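Local coordinates for protein inorganic pyrophosphatase (Coxiella burnetii, PDB 3TR4) that probably hydrolyses inorganic pyrophosphate to two phosphate ions with the help of divalent metal ions, working as a homohexamer, at residues Glu29-Tyr34 and Thr42-Met47; Met51-Asn56 and His138-Tyr143; Leu92-Met97 and Ser105-Val110. All blocks are in the same frame, centred on the assembly; numbering follows the deposited sequence.

Contact 1 of 3, residues Glu29-Tyr34 and Thr42-Met47; sequences EVKYEY and TVDRFM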
loop_
_atom_site.group_PDB
_atom_site.type_symbol
_atom_site.label_atom_id
_atom_site.label_comp_id
_atom_site.label_asym_id
_atom_site.label_seq_id
_atom_site.Cartn_x
_atom_site.Cartn_y
_atom_site.Cartn_z
ATOM N N GLU B 29 -5.346 8.406 9.719
ATOM C CA GLU B 29 -4.793 7.711 10.882
ATOM C C GLU B 29 -3.738 8.590 11.539
ATOM O O GLU B 29 -3.591 8.600 12.766
ATOM C CB GLU B 29 -4.203 6.356 10.491
ATOM C CG GLU B 29 -5.247 5.330 10.061
ATOM C CD GLU B 29 -4.684 3.923 10.002
ATOM O OE1 GLU B 29 -4.316 3.475 8.893
ATOM O OE2 GLU B 29 -4.610 3.265 11.062
ATOM N N VAL B 30 -3.000 9.319 10.705
ATOM C CA VAL B 30 -2.194 10.442 11.162
ATOM C C VAL B 30 -2.748 11.687 10.503
ATOM O O VAL B 30 -2.967 11.701 9.295
ATOM C CB VAL B 30 -0.723 10.336 10.734
ATOM C CG1 VAL B 30 0.098 11.423 11.427
ATOM C CG2 VAL B 30 -0.166 8.979 11.049
ATOM N N LYS B 31 -2.968 12.731 11.289
ATOM C CA LYS B 31 -3.406 14.002 10.736
ATOM C C LYS B 31 -2.253 14.993 10.768
ATOM O O LYS B 31 -1.629 15.196 11.806
ATOM C CB LYS B 31 -4.603 14.553 11.510
ATOM C CG LYS B 31 -5.025 15.947 11.070
ATOM C CD LYS B 31 -6.222 16.449 11.862
ATOM C CE LYS B 31 -6.783 17.726 11.250
ATOM N NZ LYS B 31 -5.715 18.726 10.968
ATOM N N TYR B 32 -1.969 15.603 9.623
ATOM C CA TYR B 32 -0.880 16.561 9.521
ATOM C C TYR B 32 -1.410 17.987 9.500
ATOM O O TYR B 32 -2.560 18.226 9.145
ATOM C CB TYR B 32 -0.058 16.303 8.255
ATOM C CG TYR B 32 0.606 14.943 8.206
ATOM C CD1 TYR B 32 1.636 14.622 9.078
ATOM C CD2 TYR B 32 0.209 13.988 7.284
ATOM C CE1 TYR B 32 2.249 13.381 9.038
ATOM C CE2 TYR B 32 0.815 12.744 7.232
ATOM C CZ TYR B 32 1.836 12.448 8.109
ATOM O OH TYR B 32 2.437 11.216 8.064
ATOM N N GLU B 33 -0.554 18.928 9.882
ATOM C CA GLU B 33 -0.841 20.350 9.761
ATOM C C GLU B 33 0.395 21.028 9.200
ATOM O O GLU B 33 1.512 20.713 9.606
ATOM C CB GLU B 33 -1.175 20.956 11.124
ATOM C CG GLU B 33 -2.650 20.940 11.488
ATOM C CD GLU B 33 -2.936 21.681 12.784
ATOM O OE1 GLU B 33 -2.044 21.716 13.658
ATOM O OE2 GLU B 33 -4.048 22.233 12.925
ATOM N N TYR B 34 0.213 21.955 8.268
ATOM C CA TYR B 34 1.363 22.677 7.743
ATOM C C TYR B 34 1.718 23.856 8.642
ATOM O O TYR B 34 0.863 24.669 8.990
ATOM C CB TYR B 34 1.133 23.147 6.304
ATOM C CG TYR B 34 2.364 23.798 5.720
ATOM C CD1 TYR B 34 3.403 23.029 5.212
ATOM C CD2 TYR B 34 2.503 25.179 5.707
ATOM C CE1 TYR B 34 4.542 23.618 4.694
ATOM C CE2 TYR B 34 3.636 25.777 5.192
ATOM C CZ TYR B 34 4.652 24.992 4.687
ATOM O OH TYR B 34 5.781 25.586 4.170
ATOM N N THR B 42 3.693 19.181 9.823
ATOM C CA THR B 42 3.845 18.708 11.193
ATOM C C THR B 42 2.763 17.699 11.531
ATOM O O THR B 42 1.715 17.662 10.888
ATOM C CB THR B 42 3.742 19.863 12.206
ATOM O OG1 THR B 42 2.436 20.447 12.129
ATOM C CG2 THR B 42 4.794 20.931 11.923
ATOM N N VAL B 43 3.019 16.876 12.540
ATOM C CA VAL B 43 1.995 15.971 13.034
ATOM C C VAL B 43 1.055 16.743 13.949
ATOM O O VAL B 43 1.496 17.386 14.905
ATOM C CB VAL B 43 2.598 14.777 13.799
ATOM C CG1 VAL B 43 1.522 14.053 14.596
ATOM C CG2 VAL B 43 3.289 13.827 12.832
ATOM N N ASP B 44 -0.235 16.708 13.632
ATOM C CA ASP B 44 -1.252 17.291 14.499
ATOM C C ASP B 44 -1.653 16.262 15.549
ATOM O O ASP B 44 -1.390 16.440 16.739
ATOM C CB ASP B 44 -2.470 17.744 13.691
ATOM C CG ASP B 44 -3.568 18.331 14.565
ATOM O OD1 ASP B 44 -3.287 18.667 15.734
ATOM O OD2 ASP B 44 -4.711 18.463 14.077
ATOM N N ARG B 45 -2.271 15.173 15.106
ATOM C CA ARG B 45 -2.645 14.104 16.027
ATOM C C ARG B 45 -2.881 12.780 15.321
ATOM O O ARG B 45 -3.081 12.733 14.108
ATOM C CB ARG B 45 -3.896 14.489 16.818
ATOM C CG ARG B 45 -5.172 14.470 15.996
ATOM C CD ARG B 45 -6.345 15.044 16.775
ATOM N NE ARG B 45 -6.191 16.476 17.017
ATOM C CZ ARG B 45 -5.713 16.998 18.143
ATOM N NH1 ARG B 45 -5.345 16.206 19.140
ATOM N NH2 ARG B 45 -5.608 18.313 18.273
ATOM N N PHE B 46 -2.859 11.705 16.100
ATOM C CA PHE B 46 -3.253 10.395 15.610
ATOM C C PHE B 46 -4.698 10.115 16.009
ATOM O O PHE B 46 -5.067 10.259 17.176
ATOM C CB PHE B 46 -2.318 9.317 16.159
ATOM C CG PHE B 46 -0.893 9.473 15.711
ATOM C CD1 PHE B 46 -0.047 10.360 16.348
ATOM C CD2 PHE B 46 -0.404 8.736 14.645
ATOM C CE1 PHE B 46 1.266 10.509 15.935
ATOM C CE2 PHE B 46 0.909 8.882 14.226
ATOM C CZ PHE B 46 1.744 9.770 14.871
HETATM N N MSE B 47 -5.514 9.733 15.032
HETATM C CA MSE B 47 -6.918 9.420 15.277
HETATM C C MSE B 47 -7.084 7.985 15.749
HETATM O O MSE B 47 -6.628 7.056 15.084
HETATM C CB MSE B 47 -7.734 9.592 13.997
HETATM C CG MSE B 47 -7.860 11.008 13.484
HETATM SE SE MSE B 47 -8.788 10.994 11.764
HETATM C CE MSE B 47 -10.411 10.074 12.306
HETATM O O HOH W 1 -3.693 6.396 14.635
HETATM O O HOH W 2 0.618 21.362 14.662
#
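Lys31 meets Arg45 and Asp44 through backbone bonds of uneven strength. Lys31 N gives a 2.8 Å bond to Arg45 O, while Lys31 O takes a bond from Asp44 N and a weak one from Arg45 N. Farther along, Glu33 O is gripped twice by Thr42, by its N and, at 2.7 Å, by its OG1, from opposite faces of the carbonyl plane. Thr42 OG1 can reach because it sits between its own backbone N and carbonyl carbon (chi1 63°). One water bridges Glu29 O and Met47 O. Tyr32 OH hydrogen-bonds to Gln82 N of a second subunit.

Two antiparallel strands, 30-35 and 40-46, thus form a beta hairpin, interrupted by a classic beta bulge where Asp44 and Arg45 both face Lys31.

Charged groups gather on the face carrying Lys31, Glu33 and Arg45. Lys31 NZ and Asp44 OD2, 3.3 Å apart, form a salt bridge whose hydrogen bond is weak, the two side chains lying alongside each other. The Glu33 and Asp44 carboxylates stack with planes 10° apart and like charges close, a repulsion that Lys31 probably offsets. Lys31 and Arg45 are predicted to bind substrate, consistent with cationic groups facing a phosphate pocket.

Apolar contacts occupy the face of Val30 and Phe46. Val30 CG1 lies over the Phe46 ring, 4.3 Å from its centroid, as a CH-pi contact, and Val30 CG2 approaches Phe46 CE2 at 3.4 Å.

Contact 2 of 3, residues Met51-Asn56 and His138-Tyr143; sequences MRYPCN and HFFERY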
loop_
_atom_site.group_PDB
_atom_site.type_symbol
_atom_site.label_atom_id
_atom_site.label_comp_id
_atom_site.label_asym_id
_atom_site.label_seq_id
_atom_site.Cartn_x
_atom_site.Cartn_y
_atom_site.Cartn_z
HETATM N N MSE B 51 -11.689 5.193 11.209
HETATM C CA MSE B 51 -12.301 5.904 10.091
HETATM C C MSE B 51 -11.234 6.541 9.216
HETATM O O MSE B 51 -10.123 6.810 9.674
HETATM C CB MSE B 51 -13.237 7.005 10.595
HETATM C CG MSE B 51 -14.266 6.543 11.599
HETATM SE SE MSE B 51 -15.270 8.020 12.392
HETATM C CE MSE B 51 -16.441 8.468 10.894
ATOM N N ARG B 52 -11.579 6.792 7.959
ATOM C CA ARG B 52 -10.653 7.430 7.035
ATOM C C ARG B 52 -11.314 8.621 6.356
ATOM O O ARG B 52 -12.517 8.615 6.112
ATOM C CB ARG B 52 -10.178 6.433 5.984
ATOM C CG ARG B 52 -9.613 5.147 6.562
ATOM C CD ARG B 52 -8.325 5.384 7.340
ATOM N NE ARG B 52 -7.706 4.114 7.707
ATOM C CZ ARG B 52 -7.922 3.481 8.857
ATOM N NH1 ARG B 52 -8.734 4.008 9.765
ATOM N NH2 ARG B 52 -7.320 2.326 9.101
ATOM N N TYR B 53 -10.525 9.648 6.058
ATOM C CA TYR B 53 -11.045 10.821 5.376
ATOM C C TYR B 53 -11.675 10.434 4.041
ATOM O O TYR B 53 -11.094 9.674 3.269
ATOM C CB TYR B 53 -9.944 11.857 5.185
ATOM C CG TYR B 53 -9.787 12.768 6.373
ATOM C CD1 TYR B 53 -9.353 12.273 7.593
ATOM C CD2 TYR B 53 -10.078 14.119 6.281
ATOM C CE1 TYR B 53 -9.210 13.094 8.686
ATOM C CE2 TYR B 53 -9.939 14.953 7.372
ATOM C CZ TYR B 53 -9.504 14.434 8.574
ATOM O OH TYR B 53 -9.360 15.252 9.672
ATOM N N PRO B 54 -12.879 10.951 3.777
ATOM C CA PRO B 54 -13.635 10.636 2.562
ATOM C C PRO B 54 -13.188 11.471 1.366
ATOM O O PRO B 54 -13.733 11.321 0.277
ATOM C CB PRO B 54 -15.059 11.016 2.951
ATOM C CG PRO B 54 -14.867 12.176 3.869
ATOM C CD PRO B 54 -13.634 11.844 4.675
ATOM N N CYS B 55 -12.215 12.349 1.578
ATOM C CA CYS B 55 -11.683 13.197 0.520
ATOM C C CYS B 55 -10.403 13.847 1.024
ATOM O O CYS B 55 -10.054 13.688 2.193
ATOM C CB CYS B 55 -12.698 14.271 0.129
ATOM S SG CYS B 55 -13.242 15.331 1.494
ATOM N N ASN B 56 -9.696 14.568 0.157
ATOM C CA ASN B 56 -8.510 15.286 0.606
ATOM C C ASN B 56 -8.915 16.477 1.455
ATOM O O ASN B 56 -10.016 17.009 1.310
ATOM C CB ASN B 56 -7.641 15.752 -0.565
ATOM C CG ASN B 56 -7.346 14.645 -1.552
ATOM O OD1 ASN B 56 -6.495 13.786 -1.315
ATOM N ND2 ASN B 56 -8.049 14.664 -2.673
ATOM N N HIS B 138 -21.388 12.674 7.402
ATOM C CA HIS B 138 -21.334 11.659 8.445
ATOM C C HIS B 138 -19.951 11.612 9.084
ATOM O O HIS B 138 -19.826 11.593 10.310
ATOM C CB HIS B 138 -21.694 10.288 7.873
ATOM C CG HIS B 138 -21.623 9.180 8.875
ATOM N ND1 HIS B 138 -20.614 8.242 8.874
ATOM C CD2 HIS B 138 -22.432 8.864 9.914
ATOM C CE1 HIS B 138 -20.807 7.389 9.865
ATOM N NE2 HIS B 138 -21.903 7.746 10.512
ATOM N N PHE B 139 -18.912 11.598 8.252
ATOM C CA PHE B 139 -17.543 11.588 8.759
ATOM C C PHE B 139 -17.264 12.742 9.720
ATOM O O PHE B 139 -16.732 12.537 10.807
ATOM C CB PHE B 139 -16.520 11.613 7.619
ATOM C CG PHE B 139 -15.093 11.713 8.098
ATOM C CD1 PHE B 139 -14.472 12.945 8.212
ATOM C CD2 PHE B 139 -14.382 10.575 8.450
ATOM C CE1 PHE B 139 -13.164 13.045 8.660
ATOM C CE2 PHE B 139 -13.073 10.665 8.899
ATOM C CZ PHE B 139 -12.463 11.905 9.005
ATOM N N PHE B 140 -17.614 13.959 9.324
ATOM C CA PHE B 140 -17.284 15.110 10.158
ATOM C C PHE B 140 -18.151 15.216 11.409
ATOM O O PHE B 140 -17.772 15.863 12.383
ATOM C CB PHE B 140 -17.267 16.402 9.341
ATOM C CG PHE B 140 -16.042 16.535 8.489
ATOM C CD1 PHE B 140 -14.826 16.886 9.060
ATOM C CD2 PHE B 140 -16.089 16.269 7.133
ATOM C CE1 PHE B 140 -13.686 16.992 8.287
ATOM C CE2 PHE B 140 -14.948 16.374 6.351
ATOM C CZ PHE B 140 -13.748 16.736 6.930
ATOM N N GLU B 141 -19.296 14.549 11.390
ATOM C CA GLU B 141 -20.139 14.477 12.570
ATOM C C GLU B 141 -19.603 13.471 13.585
ATOM O O GLU B 141 -19.828 13.614 14.785
ATOM C CB GLU B 141 -21.570 14.100 12.184
ATOM C CG GLU B 141 -22.265 15.129 11.318
ATOM C CD GLU B 141 -23.708 15.343 11.721
ATOM O OE1 GLU B 141 -23.956 16.184 12.614
ATOM O OE2 GLU B 141 -24.591 14.669 11.148
ATOM N N ARG B 142 -18.888 12.458 13.104
ATOM C CA ARG B 142 -18.523 11.330 13.957
ATOM C C ARG B 142 -17.029 11.189 14.255
ATOM O O ARG B 142 -16.649 10.432 15.147
ATOM C CB ARG B 142 -19.050 10.020 13.359
ATOM C CG ARG B 142 -20.564 9.925 13.279
ATOM C CD ARG B 142 -21.208 10.243 14.620
ATOM N NE ARG B 142 -22.435 9.479 14.834
ATOM C CZ ARG B 142 -23.569 9.676 14.169
ATOM N NH1 ARG B 142 -23.639 10.610 13.231
ATOM N NH2 ARG B 142 -24.633 8.930 14.436
ATOM N N TYR B 143 -16.184 11.908 13.524
ATOM C CA TYR B 143 -14.746 11.666 13.611
ATOM C C TYR B 143 -14.088 12.102 14.929
ATOM O O TYR B 143 -12.950 11.727 15.206
ATOM C CB TYR B 143 -14.000 12.239 12.397
ATOM C CG TYR B 143 -13.742 13.729 12.419
ATOM C CD1 TYR B 143 -12.502 14.236 12.047
ATOM C CD2 TYR B 143 -14.734 14.631 12.786
ATOM C CE1 TYR B 143 -12.250 15.592 12.052
ATOM C CE2 TYR B 143 -14.488 15.999 12.795
ATOM C CZ TYR B 143 -13.244 16.471 12.425
ATOM O OH TYR B 143 -12.981 17.822 12.428
#
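Aromatic packing, with no hydrogen bond between the segments, joins the loop 51-56 to the last turns of helix 130-142. This buried contact lies within the inorganic pyrophosphatase fold, where the loop leads from the hairpin of strands 30-35 and 40-46 to strand 56-59 of the main sheet. The 409 Å² buried between the segments centres on Phe139, whose CG is anti to the backbone N (chi1 175°), sending the ring from the helix into the curve of the loop.

Phe139 and Tyr53 form an edge-to-face (T-shaped) pair. The edge of Phe139 comes over the face of Tyr53, with centroids 4.6 Å apart and planes at 57°, and Phe139 CZ lies 3.4 Å from Tyr53 CD1. The Phe139 ring is itself sandwiched: Pro54 CD lies over one face as a CH-pi contact, 3.9 Å from the centroid, while Tyr143 CB lies over the opposite face. With both faces covered in this way, rotation of the ring is probably restricted.

Beside it, Met51, modelled as selenomethionine, bends at its last torsion (chi3 75°), which brings CE to 3.8 Å from Phe139 CD2 and also against Arg142 CB; its SE packs on Tyr143 CA. A third subunit reaches this region: its Ser50 OG hydrogen-bonds to Arg52 O, and Met51 of that subunit packs on Met51 of this chain, so the contact borders a subunit interface of the hexamer.

Tyr143 is predicted to bind substrate, and its side chain lies about 7 Å from the bound manganese ion. At the edge of its ring, near the plane, Tyr53 OH approaches Tyr143 CE1 at 3.8 Å.

Contact 3 of 3, residues Leu92-Met97 and Ser105-Val110; sequences LGIMKM and SKVLAV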
loop_
_atom_site.group_PDB
_atom_site.type_symbol
_atom_site.label_atom_id
_atom_site.label_comp_id
_atom_site.label_asym_id
_atom_site.label_seq_id
_atom_site.Cartn_x
_atom_site.Cartn_y
_atom_site.Cartn_z
ATOM N N LEU B 92 -17.334 24.349 -5.077
ATOM C CA LEU B 92 -18.656 23.889 -5.476
ATOM C C LEU B 92 -19.682 24.339 -4.447
ATOM O O LEU B 92 -20.849 24.564 -4.762
ATOM C CB LEU B 92 -18.685 22.367 -5.565
ATOM C CG LEU B 92 -17.795 21.702 -6.609
ATOM C CD1 LEU B 92 -17.929 20.193 -6.506
ATOM C CD2 LEU B 92 -18.159 22.185 -8.009
ATOM N N GLY B 93 -19.239 24.454 -3.202
ATOM C CA GLY B 93 -20.133 24.790 -2.116
ATOM C C GLY B 93 -19.392 24.775 -0.799
ATOM O O GLY B 93 -18.161 24.774 -0.766
ATOM N N ILE B 94 -20.143 24.763 0.293
ATOM C CA ILE B 94 -19.536 24.791 1.614
ATOM C C ILE B 94 -20.327 23.933 2.593
ATOM O O ILE B 94 -21.556 23.915 2.567
ATOM C CB ILE B 94 -19.396 26.242 2.129
ATOM C CG1 ILE B 94 -18.756 26.272 3.519
ATOM C CG2 ILE B 94 -20.746 26.954 2.116
ATOM C CD1 ILE B 94 -18.385 27.669 3.979
HETATM N N MSE B 95 -19.612 23.200 3.437
HETATM C CA MSE B 95 -20.243 22.414 4.481
HETATM C C MSE B 95 -20.262 23.216 5.776
HETATM O O MSE B 95 -19.214 23.511 6.348
HETATM C CB MSE B 95 -19.484 21.101 4.684
HETATM C CG MSE B 95 -20.198 20.108 5.581
HETATM SE SE MSE B 95 -19.058 18.603 6.042
HETATM C CE MSE B 95 -17.860 19.530 7.276
ATOM N N LYS B 96 -21.456 23.574 6.230
ATOM C CA LYS B 96 -21.606 24.344 7.454
ATOM C C LYS B 96 -21.524 23.420 8.660
ATOM O O LYS B 96 -22.214 22.402 8.718
ATOM C CB LYS B 96 -22.943 25.086 7.451
ATOM C CG LYS B 96 -23.069 26.139 6.360
ATOM C CD LYS B 96 -22.175 27.338 6.640
ATOM C CE LYS B 96 -22.416 28.452 5.630
ATOM N NZ LYS B 96 -21.662 29.692 5.966
HETATM N N MSE B 97 -20.673 23.766 9.619
HETATM C CA MSE B 97 -20.526 22.939 10.808
HETATM C C MSE B 97 -19.956 23.739 11.967
HETATM O O MSE B 97 -19.340 24.786 11.769
HETATM C CB MSE B 97 -19.650 21.709 10.516
HETATM C CG MSE B 97 -18.214 21.792 11.026
HETATM SE SE MSE B 97 -17.184 20.129 10.772
HETATM C CE MSE B 97 -18.271 18.907 11.828
ATOM N N SER B 105 -16.715 25.742 9.467
ATOM C CA SER B 105 -17.197 25.300 8.165
ATOM C C SER B 105 -16.044 24.972 7.227
ATOM O O SER B 105 -14.898 25.354 7.469
ATOM C CB SER B 105 -18.102 26.356 7.538
ATOM O OG SER B 105 -19.333 26.432 8.232
ATOM N N LYS B 106 -16.355 24.262 6.151
ATOM C CA LYS B 106 -15.332 23.821 5.222
ATOM C C LYS B 106 -15.819 23.927 3.779
ATOM O O LYS B 106 -16.878 23.405 3.424
ATOM C CB LYS B 106 -14.915 22.390 5.555
ATOM C CG LYS B 106 -14.272 22.261 6.939
ATOM C CD LYS B 106 -14.312 20.838 7.458
ATOM C CE LYS B 106 -13.538 20.711 8.764
ATOM N NZ LYS B 106 -13.852 21.802 9.726
ATOM N N VAL B 107 -15.044 24.619 2.954
ATOM C CA VAL B 107 -15.358 24.736 1.537
ATOM C C VAL B 107 -15.135 23.398 0.840
ATOM O O VAL B 107 -14.156 22.706 1.108
ATOM C CB VAL B 107 -14.500 25.824 0.862
ATOM C CG1 VAL B 107 -14.621 25.744 -0.651
ATOM C CG2 VAL B 107 -14.911 27.202 1.361
ATOM N N LEU B 108 -16.063 23.024 -0.035
ATOM C CA LEU B 108 -15.890 21.839 -0.867
ATOM C C LEU B 108 -15.429 22.271 -2.254
ATOM O O LEU B 108 -16.030 23.155 -2.868
ATOM C CB LEU B 108 -17.199 21.051 -0.967
ATOM C CG LEU B 108 -17.112 19.727 -1.733
ATOM C CD1 LEU B 108 -16.217 18.743 -0.998
ATOM C CD2 LEU B 108 -18.493 19.130 -1.955
ATOM N N ALA B 109 -14.362 21.651 -2.748
ATOM C CA ALA B 109 -13.780 22.053 -4.024
ATOM C C ALA B 109 -13.352 20.872 -4.889
ATOM O O ALA B 109 -13.291 19.733 -4.423
ATOM C CB ALA B 109 -12.599 22.992 -3.791
ATOM N N VAL B 110 -13.064 21.168 -6.156
ATOM C CA VAL B 110 -12.499 20.210 -7.102
ATOM C C VAL B 110 -11.337 20.898 -7.814
ATOM O O VAL B 110 -11.236 22.122 -7.783
ATOM C CB VAL B 110 -13.538 19.753 -8.146
ATOM C CG1 VAL B 110 -14.546 18.793 -7.519
ATOM C CG2 VAL B 110 -14.241 20.954 -8.754
#
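Leu108 O is gripped by two successive backbone N-H groups: Leu92 N at 2.8 Å, nearly straight at 176°, and Gly93 N in a weak, longer bond. Both residues therefore face Leu108, which defines a classic beta bulge in the antiparallel hairpin of strands 86-99 and 106-111, part of the main mixed sheet. Regular pairing follows the bulge: Leu108 N bonds to Gly93 O, and Met95 N reaches Lys106 O at 2.7 Å. The axes of the segments 92-97 and 106-110 approach to 4.4 Å, with 152° between their N-to-C directions.

Ile94 and Val107 share one face of the sheet. Ile94 CG1, anti to its own N (chi1 -180°), lies against Lys106 O, and Ile94 CD1 packs on Ser105 CB at 3.8 Å. On the face of Met95, Lys106 and Leu108, the first two run alongside, Met95 CE lying 3.8 Å from Lys106 CD. Lys106 NZ forms a salt bridge to Asp104 and a hydrogen bond to Asp72. Both aspartates ligate the manganese ion, so Lys106 is a second-shell residue that probably helps to position them. At the hairpin's other end Ser105 OG, also bonded to Glu103, accepts a hydrogen bond from Met97 N at 3.3 Å.

The contacts follow the chain in part: contact 1 closes before either of the others opens, and contact 3 falls between the two segments of contact 2. Centres of contacts 1 and 2, like those of contacts 2 and 3, lie about 14 Å apart, whereas contacts 1 and 3 are about 21 Å apart between centres and do not touch. Contact 2 thus bridges the two hairpins. Met47 SE packs on Tyr53 CE1 at 3.8 Å on one side, and Phe140 of helix 130-142 meets Met95 and Lys106 of the main sheet on the other. Contacts 1 and 2 hold predicted substrate residues and contact 3 the metal's second shell, consistent with their lying round one active site.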